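Local atomic coordinates of protein SAWADEE HOMEODOMAIN HOMOLOG 1 (Arabidopsis thaliana, PDB entry 4IUP), a protein that takes part in RNA-directed DNA methylation, associating with RNA polymerase IV and reading methylated lysine 9 of histone H3 through its SAWADEE domain. Residues E7-R12 / K53-E58; Y17-F22 / V35-S40. The protein carries 2 engineered substitutions. All blocks are in the same frame, centred on the assembly; numbering follows the deposited sequence.

Contact 1 of 2, residues E7-R12 / K53-E58; sequences EAKSAR and KTSVRE. With CVM (cymal-4), chain E.
Glu7 and Arg57 face each other across two antiparallel strands and are joined by both backbone and side chains. The pair is of the hydrogen-bonded kind, Glu7 N giving to Arg57 O at 2.9 Å and Arg57 N to Glu7 O at 3.1 Å. Their side chains rise on the same face of the sheet, the tight side of the contact, where the guanidinium meets the carboxylate side-on. Arg57 NE, 2.9 Å away, is met by the anti lone pair of Glu7 OE2, and Arg57 NH2 adds a more bent bond nearly along the C-O axis of OE2. OE2 sits in the guanidinium plane, but the carboxylate itself is turned 42° from it. With chi1 at 56° in Glu7 and 66° in Arg57, each CG stands between its own backbone N and carbonyl carbon, which brings the two CG atoms within 3.8 Å. Ser60 OG is a third donor to OE2; the ion pair would favour a charged Glu7 in this buried setting. Asp91 forms a salt bridge with Arg57 NH2, and Trp16 a cation-pi contact with Arg57. These strands, 6-9 and 56-62, are neighbours in the antiparallel sheet of the SAWADEE domain, a member of the SH3 clan with a tandem tudor architecture. On the other face Ala8 CB and Val56 CG2 touch more loosely, at 4.5 Å, and Val56 CG1 packs on cymal-4 C2. Past Ala8 the ladder ends in a single bond, Lys9 N to Ser55 O at 2.8 Å. Here the contact is looser: a water bridges Lys9 O and Ser55 OG, and the partly exposed Lys9 side chain bends away to Tyr14 O.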
ATOM      1  N   GLU A   7       1.469  -8.730  -1.007  1.00  8.15           N
ATOM      2  CA  GLU A   7       2.359  -7.689  -1.501  1.00  6.29           C
ATOM      3  C   GLU A   7       3.595  -7.679  -0.617  1.00  7.16           C
ATOM      4  O   GLU A   7       3.537  -8.086   0.558  1.00  6.29           O
ATOM      5  CB  GLU A   7       1.674  -6.309  -1.540  1.00  6.09           C
ATOM      6  CG  GLU A   7       1.066  -5.813  -0.195  1.00  6.12           C
ATOM      7  CD  GLU A   7       0.085  -4.647  -0.372  1.00 11.01           C
ATOM      8  OE1 GLU A   7      -0.539  -4.546  -1.446  1.00  9.48           O
ATOM      9  OE2 GLU A   7      -0.083  -3.837   0.573  1.00  8.34           O
ATOM     10  N   ALA A   8       4.718  -7.248  -1.187  1.00  5.94           N
ATOM     11  CA  ALA A   8       5.984  -7.238  -0.465  1.00  5.86           C
ATOM     12  C   ALA A   8       6.675  -5.889  -0.576  1.00  8.27           C
ATOM     13  O   ALA A   8       6.626  -5.237  -1.627  1.00  6.07           O
ATOM     14  CB  ALA A   8       6.901  -8.356  -0.978  1.00  7.80           C
ATOM     15  N   LYS A   9       7.358  -5.488   0.469  1.00 10.75           N
ATOM     16  CA  LYS A   9       8.005  -4.209   0.481  1.00  5.92           C
ATOM     17  C   LYS A   9       9.476  -4.320   0.132  1.00 11.79           C
ATOM     18  O   LYS A   9      10.231  -4.965   0.805  1.00 11.70           O
ATOM     19  CB  LYS A   9       7.847  -3.580   1.827  1.00  7.48           C
ATOM     20  CG  LYS A   9       8.455  -2.262   1.989  1.00 16.39           C
ATOM     21  CD  LYS A   9       8.013  -1.858   3.326  1.00 29.90           C
ATOM     22  CE  LYS A   9       8.973  -1.150   3.997  1.00 35.32           C
ATOM     23  NZ  LYS A   9       8.815   0.159   3.411  1.00 45.49           N
ATOM     24  N   SER A  10       9.848  -3.662  -0.925  1.00  8.30           N
ATOM     25  CA  SER A  10      11.208  -3.750  -1.427  1.00 12.47           C
ATOM     26  C   SER A  10      12.154  -2.971  -0.509  1.00 12.87           C
ATOM     27  O   SER A  10      11.870  -1.837  -0.135  1.00 13.41           O
ATOM     28  CB  SER A  10      11.265  -3.214  -2.856  1.00 11.87           C
ATOM     29  OG  SER A  10      12.602  -3.144  -3.310  1.00 15.43           O
ATOM     30  N   ALA A  11      13.268  -3.593  -0.134  1.00 13.47           N
ATOM     31  CA  ALA A  11      14.286  -2.910   0.664  1.00 17.51           C
ATOM     32  C   ALA A  11      15.104  -1.939  -0.194  1.00 18.85           C
ATOM     33  O   ALA A  11      15.951  -1.204   0.328  1.00 25.17           O
ATOM     34  CB  ALA A  11      15.191  -3.917   1.356  1.00 15.83           C
ATOM     35  N   ARG A  12      14.841  -1.940  -1.501  1.00 14.09           N
ATOM     36  CA  ARG A  12      15.513  -1.041  -2.447  1.00 18.55           C
ATOM     37  C   ARG A  12      14.929   0.370  -2.375  1.00 18.07           C
ATOM     38  O   ARG A  12      15.671   1.348  -2.298  1.00 16.67           O
ATOM     39  CB  ARG A  12      15.392  -1.550  -3.894  1.00 16.35           C
ATOM     40  CG  ARG A  12      15.675  -3.039  -4.126  1.00 30.50           C
ATOM     41  CD  ARG A  12      17.143  -3.340  -4.419  1.00 45.02           C
ATOM     42  NE  ARG A  12      17.635  -2.996  -5.767  1.00 54.78           N
ATOM     43  CZ  ARG A  12      16.906  -2.823  -6.874  1.00 56.08           C
ATOM     44  NH1 ARG A  12      15.583  -2.951  -6.870  1.00 56.31           N
ATOM     45  NH2 ARG A  12      17.519  -2.516  -8.011  1.00 54.99           N
ATOM     46  N   LYS A  53       8.533 -10.708   8.504  1.00 17.00           N
ATOM     47  CA  LYS A  53       7.803  -9.963   9.538  1.00 20.35           C
ATOM     48  C   LYS A  53       7.387  -8.549   9.125  1.00 18.42           C
ATOM     49  O   LYS A  53       6.247  -8.152   9.348  1.00 25.98           O
ATOM     50  CB  LYS A  53       8.607  -9.921  10.846  1.00 32.10           C
ATOM     51  CG  LYS A  53       7.876  -9.223  11.989  1.00 46.53           C
ATOM     52  CD  LYS A  53       8.696  -9.192  13.285  1.00 61.18           C
ATOM     53  CE  LYS A  53       9.930  -8.297  13.185  1.00 66.01           C
ATOM     54  NZ  LYS A  53       9.602  -6.844  13.286  1.00 64.94           N
ATOM     55  N   THR A  54       8.301  -7.799   8.515  1.00 12.99           N
ATOM     56  CA  THR A  54       8.064  -6.381   8.239  1.00 17.68           C
ATOM     57  C   THR A  54       7.588  -6.094   6.815  1.00 17.83           C
ATOM     58  O   THR A  54       6.960  -5.061   6.560  1.00 16.52           O
ATOM     59  CB  THR A  54       9.340  -5.534   8.465  1.00 16.14           C
ATOM     60  OG1 THR A  54      10.349  -5.940   7.536  1.00 12.95           O
ATOM     61  CG2 THR A  54       9.866  -5.690   9.887  1.00 21.16           C
ATOM     62  N   SER A  55       7.895  -6.995   5.889  1.00  8.46           N
ATOM     63  CA  SER A  55       7.846  -6.638   4.473  1.00  5.53           C
ATOM     64  C   SER A  55       7.051  -7.588   3.570  1.00  7.99           C
ATOM     65  O   SER A  55       7.193  -7.542   2.349  1.00 11.29           O
ATOM     66  CB  SER A  55       9.273  -6.437   3.947  1.00  7.29           C
ATOM     67  OG  SER A  55       9.944  -5.431   4.698  1.00 10.10           O
ATOM     68  N   VAL A  56       6.228  -8.446   4.174  1.00  6.52           N
ATOM     69  CA  VAL A  56       5.247  -9.261   3.440  1.00  5.52           C
ATOM     70  C   VAL A  56       3.913  -9.164   4.174  1.00  9.23           C
ATOM     71  O   VAL A  56       3.854  -9.372   5.386  1.00 10.11           O
ATOM     72  CB  VAL A  56       5.649 -10.760   3.343  1.00  8.83           C
ATOM     73  CG1 VAL A  56       4.597 -11.559   2.565  1.00  9.73           C
ATOM     74  CG2 VAL A  56       7.011 -10.929   2.682  1.00  7.97           C
ATOM     75  N   ARG A  57       2.847  -8.845   3.445  1.00  6.87           N
ATOM     76  CA  ARG A  57       1.516  -8.767   4.044  1.00  6.98           C
ATOM     77  C   ARG A  57       0.449  -9.098   3.019  1.00  6.45           C
ATOM     78  O   ARG A  57       0.720  -9.126   1.816  1.00  7.60           O
ATOM     79  CB  ARG A  57       1.252  -7.378   4.653  1.00  9.09           C
ATOM     80  CG  ARG A  57       1.179  -6.249   3.622  1.00  8.83           C
ATOM     81  CD  ARG A  57       1.144  -4.874   4.281  1.00 10.88           C
ATOM     82  NE  ARG A  57       0.963  -3.827   3.276  1.00  7.46           N
ATOM     83  CZ  ARG A  57       1.162  -2.530   3.482  1.00  9.57           C
ATOM     84  NH1 ARG A  57       1.549  -2.087   4.676  1.00  7.84           N
ATOM     85  NH2 ARG A  57       0.969  -1.670   2.486  1.00  7.91           N
ATOM     86  N   GLU A  58      -0.766  -9.338   3.499  1.00  6.49           N
ATOM     87  CA  GLU A  58      -1.904  -9.541   2.611  1.00  9.15           C
ATOM     88  C   GLU A  58      -2.087  -8.289   1.757  1.00  7.61           C
ATOM     89  O   GLU A  58      -1.913  -7.168   2.239  1.00  8.58           O
ATOM     90  CB  GLU A  58      -3.167  -9.843   3.418  1.00 14.90           C
ATOM     91  CG  GLU A  58      -4.351 -10.319   2.584  1.00 22.93           C
ATOM     92  CD  GLU A  58      -5.546 -10.733   3.433  1.00 30.27           C
ATOM     93  OE1 GLU A  58      -6.629 -10.963   2.847  1.00 29.15           O
ATOM     94  OE2 GLU A  58      -5.409 -10.826   4.678  1.00 24.93           O
TER
HETATM   95  C1  CVM E 303       2.938 -14.200   6.165  1.00 46.48           C
HETATM   96  C2  CVM E 303       3.870 -14.306   4.963  1.00 37.54           C
HETATM   97  C3  CVM E 303       3.413 -15.417   4.023  1.00 33.09           C
HETATM   98  C4  CVM E 303       4.590 -16.326   3.655  1.00 34.88           C
HETATM   99  C6  CVM E 303       4.257 -17.372   2.574  1.00 34.35           C
HETATM  100  C7  CVM E 303       4.444 -18.788   3.146  1.00 34.57           C
HETATM  101  C8  CVM E 303       3.809 -19.883   2.263  1.00 28.42           C
HETATM  102  C9  CVM E 303       3.492 -19.398   0.838  1.00 22.46           C
HETATM  103  C10 CVM E 303       2.586 -18.153   0.829  1.00 25.16           C
HETATM  104  C11 CVM E 303       2.831 -17.213   2.020  1.00 26.09           C
HETATM  105  O12 CVM E 303       2.014 -13.128   5.928  1.00 49.68           O
HETATM  106  C13 CVM E 303       2.142 -12.026   6.866  1.00 58.36           C
HETATM  107  O14 CVM E 303       3.099 -12.229   7.954  1.00 63.05           O
HETATM  108  C15 CVM E 303       3.274 -11.032   8.773  1.00 64.74           C
HETATM  109  C16 CVM E 303       1.945 -10.500   9.350  1.00 61.13           C
HETATM  110  C17 CVM E 303       0.762 -10.509   8.360  1.00 62.54           C
HETATM  111  C18 CVM E 303       0.750 -11.750   7.453  1.00 60.69           C
HETATM  112  C19 CVM E 303       4.246 -11.309   9.936  1.00 70.26           C
HETATM  113  O20 CVM E 303       4.204 -12.693  10.301  1.00 72.19           O
HETATM  114  O21 CVM E 303      -0.472 -10.445   9.088  1.00 62.83           O
HETATM  115  O22 CVM E 303      -0.186 -11.563   6.387  1.00 59.69           O
HETATM  116  O23 CVM E 303       2.143  -9.144   9.770  1.00 58.99           O
HETATM  117  O   HOH W   1      11.835  -4.666   2.932  1.00 13.91           O

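Contact 2 of 2, residues Y17-F22 / V35-S40; sequences YDVSSF and VRVRFS. With CVM (cymal-4), chain E.
The Phe22 ring lies alongside Val37, both side chains pointing the same way, and Val37 CG1 comes to 3.6 Å from Phe22 CD2. Val35 CG2 meets the same ring at its edge. Val19 CG1 lies over one face, offset toward the rim, and the opposite face carries cymal-4, with C6 above the ring centre. At the far end of the hairpin formed by strands 16-27 and 33-39, the edge of Tyr17 is directed at the face of Phe39, an edge-to-face pair with centroids 5.8 Å apart and planes at 62°. Phe39 chi1 of -63° sets its ring beside the backbone N, where Tyr17 CB touches CD1 and Asp18 O lies at the ring edge. Between the two aromatic groups a classic beta bulge shifts the register: Ser20 N, at 2.7 Å, and Ser21 N, at 3.3 Å, both donate to Arg38 O, and Arg38 N returns a bond to Ser21 O. Beyond it Ser40 N donates to Asp18 O from above the carbonyl plane. Because one carbonyl serves two successive amides, the bulge keeps both bonded through the shift, while cyclohexyl carbons of cymal-4 rest on the Phe22 face, consistent with binding by hydrophobic and dispersion contact.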
ATOM      1  N   TYR A  17       5.067  -4.024  -3.661  1.00  4.44           N
ATOM      2  CA  TYR A  17       4.843  -4.652  -4.971  1.00  6.75           C
ATOM      3  C   TYR A  17       4.061  -5.958  -4.819  1.00  7.26           C
ATOM      4  O   TYR A  17       4.276  -6.707  -3.861  1.00  7.32           O
ATOM      5  CB  TYR A  17       6.186  -4.911  -5.666  1.00  7.45           C
ATOM      6  CG  TYR A  17       6.955  -3.640  -5.970  1.00  7.47           C
ATOM      7  CD1 TYR A  17       7.854  -3.101  -5.041  1.00  9.05           C
ATOM      8  CD2 TYR A  17       6.777  -2.975  -7.179  1.00 10.55           C
ATOM      9  CE1 TYR A  17       8.560  -1.916  -5.319  1.00 10.14           C
ATOM     10  CE2 TYR A  17       7.473  -1.785  -7.467  1.00 11.31           C
ATOM     11  CZ  TYR A  17       8.361  -1.269  -6.533  1.00 13.37           C
ATOM     12  OH  TYR A  17       9.050  -0.103  -6.816  1.00 10.14           O
ATOM     13  N   ASP A  18       3.163  -6.236  -5.763  1.00  8.56           N
ATOM     14  CA  ASP A  18       2.412  -7.492  -5.751  1.00  7.02           C
ATOM     15  C   ASP A  18       3.333  -8.699  -5.940  1.00  7.16           C
ATOM     16  O   ASP A  18       4.192  -8.701  -6.825  1.00 10.49           O
ATOM     17  CB  ASP A  18       1.332  -7.494  -6.834  1.00 11.53           C
ATOM     18  CG  ASP A  18       0.187  -6.556  -6.524  1.00 18.15           C
ATOM     19  OD1 ASP A  18       0.045  -6.138  -5.358  1.00 14.33           O
ATOM     20  OD2 ASP A  18      -0.587  -6.242  -7.457  1.00 21.19           O
ATOM     21  N   VAL A  19       3.141  -9.717  -5.103  1.00 10.58           N
ATOM     22  CA  VAL A  19       3.921 -10.951  -5.168  1.00  6.75           C
ATOM     23  C   VAL A  19       3.203 -11.954  -6.064  1.00  9.37           C
ATOM     24  O   VAL A  19       2.023 -12.239  -5.860  1.00 11.46           O
ATOM     25  CB  VAL A  19       4.120 -11.571  -3.769  1.00  7.51           C
ATOM     26  CG1 VAL A  19       4.858 -12.915  -3.869  1.00 11.33           C
ATOM     27  CG2 VAL A  19       4.880 -10.608  -2.858  1.00 10.59           C
ATOM     28  N   SER A  20       3.919 -12.473  -7.057  1.00  8.74           N
ATOM     29  CA  SER A  20       3.395 -13.523  -7.930  1.00 13.58           C
ATOM     30  C   SER A  20       3.571 -14.904  -7.279  1.00 12.63           C
ATOM     31  O   SER A  20       2.665 -15.748  -7.314  1.00 15.06           O
ATOM     32  CB  SER A  20       4.090 -13.464  -9.296  1.00 13.39           C
ATOM     33  OG  SER A  20       3.685 -14.546 -10.114  1.00 24.91           O
ATOM     34  N   SER A  21       4.739 -15.128  -6.686  1.00  9.48           N
ATOM     35  CA  SER A  21       5.009 -16.362  -5.958  1.00  9.68           C
ATOM     36  C   SER A  21       6.208 -16.224  -5.024  1.00 10.42           C
ATOM     37  O   SER A  21       6.978 -15.258  -5.109  1.00  8.96           O
ATOM     38  CB  SER A  21       5.225 -17.530  -6.929  1.00 12.92           C
ATOM     39  OG  SER A  21       6.378 -17.332  -7.729  1.00 16.05           O
ATOM     40  N   PHE A  22       6.345 -17.211  -4.142  1.00  9.32           N
ATOM     41  CA  PHE A  22       7.443 -17.302  -3.190  1.00  8.21           C
ATOM     42  C   PHE A  22       8.331 -18.472  -3.595  1.00 10.38           C
ATOM     43  O   PHE A  22       7.840 -19.576  -3.850  1.00  8.92           O
ATOM     44  CB  PHE A  22       6.885 -17.512  -1.779  1.00  9.06           C
ATOM     45  CG  PHE A  22       5.990 -16.392  -1.302  1.00 11.92           C
ATOM     46  CD1 PHE A  22       4.640 -16.359  -1.655  1.00 12.76           C
ATOM     47  CD2 PHE A  22       6.493 -15.379  -0.484  1.00  8.62           C
ATOM     48  CE1 PHE A  22       3.806 -15.328  -1.209  1.00 14.28           C
ATOM     49  CE2 PHE A  22       5.663 -14.345  -0.030  1.00 12.34           C
ATOM     50  CZ  PHE A  22       4.321 -14.317  -0.397  1.00 10.14           C
ATOM     51  N   VAL A  35      12.110 -14.197   2.897  1.00  5.78           N
ATOM     52  CA  VAL A  35      11.660 -15.037   1.787  1.00  6.81           C
ATOM     53  C   VAL A  35      12.084 -14.407   0.464  1.00  6.80           C
ATOM     54  O   VAL A  35      12.176 -13.184   0.356  1.00 10.20           O
ATOM     55  CB  VAL A  35      10.124 -15.284   1.786  1.00 12.61           C
ATOM     56  CG1 VAL A  35       9.744 -16.299   2.846  1.00 19.20           C
ATOM     57  CG2 VAL A  35       9.330 -13.973   1.976  1.00 10.21           C
ATOM     58  N   ARG A  36      12.355 -15.245  -0.528  1.00  5.98           N
ATOM     59  CA  ARG A  36      12.662 -14.758  -1.868  1.00  6.56           C
ATOM     60  C   ARG A  36      11.380 -14.716  -2.682  1.00 11.87           C
ATOM     61  O   ARG A  36      10.712 -15.742  -2.858  1.00 12.31           O
ATOM     62  CB  ARG A  36      13.718 -15.634  -2.540  1.00  9.63           C
ATOM     63  CG  ARG A  36      14.178 -15.123  -3.906  1.00 14.11           C
ATOM     64  CD  ARG A  36      15.654 -15.393  -4.105  1.00 22.84           C
ATOM     65  NE  ARG A  36      16.151 -14.975  -5.415  1.00 24.52           N
ATOM     66  CZ  ARG A  36      16.712 -13.795  -5.680  1.00 26.64           C
ATOM     67  NH1 ARG A  36      16.837 -12.868  -4.735  1.00 23.12           N
ATOM     68  NH2 ARG A  36      17.149 -13.538  -6.908  1.00 23.62           N
ATOM     69  N   VAL A  37      11.021 -13.527  -3.163  1.00  9.85           N
ATOM     70  CA  VAL A  37       9.752 -13.364  -3.869  1.00  6.22           C
ATOM     71  C   VAL A  37       9.943 -13.076  -5.346  1.00 13.64           C
ATOM     72  O   VAL A  37      10.920 -12.443  -5.748  1.00 12.07           O
ATOM     73  CB  VAL A  37       8.843 -12.270  -3.236  1.00 11.12           C
ATOM     74  CG1 VAL A  37       8.383 -12.692  -1.840  1.00 14.35           C
ATOM     75  CG2 VAL A  37       9.547 -10.922  -3.190  1.00 12.06           C
ATOM     76  N   ARG A  38       9.002 -13.559  -6.146  1.00 10.12           N
ATOM     77  CA  ARG A  38       8.926 -13.198  -7.550  1.00 12.37           C
ATOM     78  C   ARG A  38       7.755 -12.243  -7.692  1.00 14.55           C
ATOM     79  O   ARG A  38       6.656 -12.533  -7.220  1.00 12.24           O
ATOM     80  CB  ARG A  38       8.726 -14.442  -8.419  1.00 18.08           C
ATOM     81  CG  ARG A  38       8.588 -14.138  -9.911  1.00 26.19           C
ATOM     82  CD  ARG A  38       9.032 -15.321 -10.751  1.00 30.68           C
ATOM     83  NE  ARG A  38      10.479 -15.504 -10.684  1.00 32.26           N
ATOM     84  CZ  ARG A  38      11.103 -16.659 -10.897  1.00 33.11           C
ATOM     85  NH1 ARG A  38      10.412 -17.756 -11.187  1.00 34.07           N
ATOM     86  NH2 ARG A  38      12.424 -16.715 -10.812  1.00 27.92           N
ATOM     87  N   PHE A  39       7.996 -11.097  -8.318  1.00 16.81           N
ATOM     88  CA  PHE A  39       6.974 -10.054  -8.406  1.00 24.78           C
ATOM     89  C   PHE A  39       6.043 -10.244  -9.597  1.00 26.25           C
ATOM     90  O   PHE A  39       6.432 -10.834 -10.609  1.00 30.40           O
ATOM     91  CB  PHE A  39       7.625  -8.669  -8.441  1.00 16.75           C
ATOM     92  CG  PHE A  39       8.395  -8.338  -7.197  1.00 18.72           C
ATOM     93  CD1 PHE A  39       7.732  -8.096  -5.995  1.00 14.62           C
ATOM     94  CD2 PHE A  39       9.784  -8.281  -7.221  1.00 23.57           C
ATOM     95  CE1 PHE A  39       8.434  -7.790  -4.839  1.00 16.71           C
ATOM     96  CE2 PHE A  39      10.501  -7.974  -6.068  1.00 27.81           C
ATOM     97  CZ  PHE A  39       9.823  -7.723  -4.871  1.00 24.94           C
ATOM     98  N   SER A  40       4.807  -9.765  -9.452  1.00 18.53           N
ATOM     99  CA  SER A  40       3.811  -9.813 -10.522  1.00 32.07           C
ATOM    100  C   SER A  40       4.272  -9.020 -11.741  1.00 31.85           C
ATOM    101  O   SER A  40       4.929  -7.991 -11.595  1.00 32.17           O
ATOM    102  CB  SER A  40       2.474  -9.259 -10.033  1.00 29.14           C
ATOM    103  OG  SER A  40       1.910 -10.105  -9.049  1.00 34.76           O
TER
HETATM  104  C1  CVM E 303       2.938 -14.200   6.165  1.00 46.48           C
HETATM  105  C2  CVM E 303       3.870 -14.306   4.963  1.00 37.54           C
HETATM  106  C3  CVM E 303       3.413 -15.417   4.023  1.00 33.09           C
HETATM  107  C4  CVM E 303       4.590 -16.326   3.655  1.00 34.88           C
HETATM  108  C6  CVM E 303       4.257 -17.372   2.574  1.00 34.35           C
HETATM  109  C7  CVM E 303       4.444 -18.788   3.146  1.00 34.57           C
HETATM  110  C8  CVM E 303       3.809 -19.883   2.263  1.00 28.42           C
HETATM  111  C9  CVM E 303       3.492 -19.398   0.838  1.00 22.46           C
HETATM  112  C10 CVM E 303       2.586 -18.153   0.829  1.00 25.16           C
HETATM  113  C11 CVM E 303       2.831 -17.213   2.020  1.00 26.09           C
HETATM  114  O12 CVM E 303       2.014 -13.128   5.928  1.00 49.68           O
HETATM  115  C13 CVM E 303       2.142 -12.026   6.866  1.00 58.36           C
HETATM  116  O14 CVM E 303       3.099 -12.229   7.954  1.00 63.05           O
HETATM  117  C15 CVM E 303       3.274 -11.032   8.773  1.00 64.74           C
HETATM  118  C16 CVM E 303       1.945 -10.500   9.350  1.00 61.13           C
HETATM  119  C17 CVM E 303       0.762 -10.509   8.360  1.00 62.54           C
HETATM  120  C18 CVM E 303       0.750 -11.750   7.453  1.00 60.69           C
HETATM  121  C19 CVM E 303       4.246 -11.309   9.936  1.00 70.26           C
HETATM  122  O20 CVM E 303       4.204 -12.693  10.301  1.00 72.19           O
HETATM  123  O21 CVM E 303      -0.472 -10.445   9.088  1.00 62.83           O
HETATM  124  O22 CVM E 303      -0.186 -11.563   6.387  1.00 59.69           O
HETATM  125  O23 CVM E 303       2.143  -9.144   9.770  1.00 58.99           O
HETATM  126  O   HOH W   2      -1.045  -8.364  -9.458  1.00 30.42           O

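How the contacts relate
Strands 6-9 and 16-27 lie next to each other in one sheet, so contact 1 and contact 2 are continuous, their centres about 10 Å apart. Ala8 N to Tyr17 O, 2.8 Å, is a probable backbone hydrogen bond between them, and Ala8 CB packs against Val19 CG2 at 3.6 Å. Along the chain, contact 2 is nested within the loop that contact 1 closes. Both border the cymal-4 pocket: 53-58 supplies Lys53, Val56 and Glu58, and 17-22 supplies Phe22, whose side chain also touches Val56; Phe6 and Val52 complete it. The zinc site of Cys68, His102, Cys107 and Cys109 is formed by other parts of the chain.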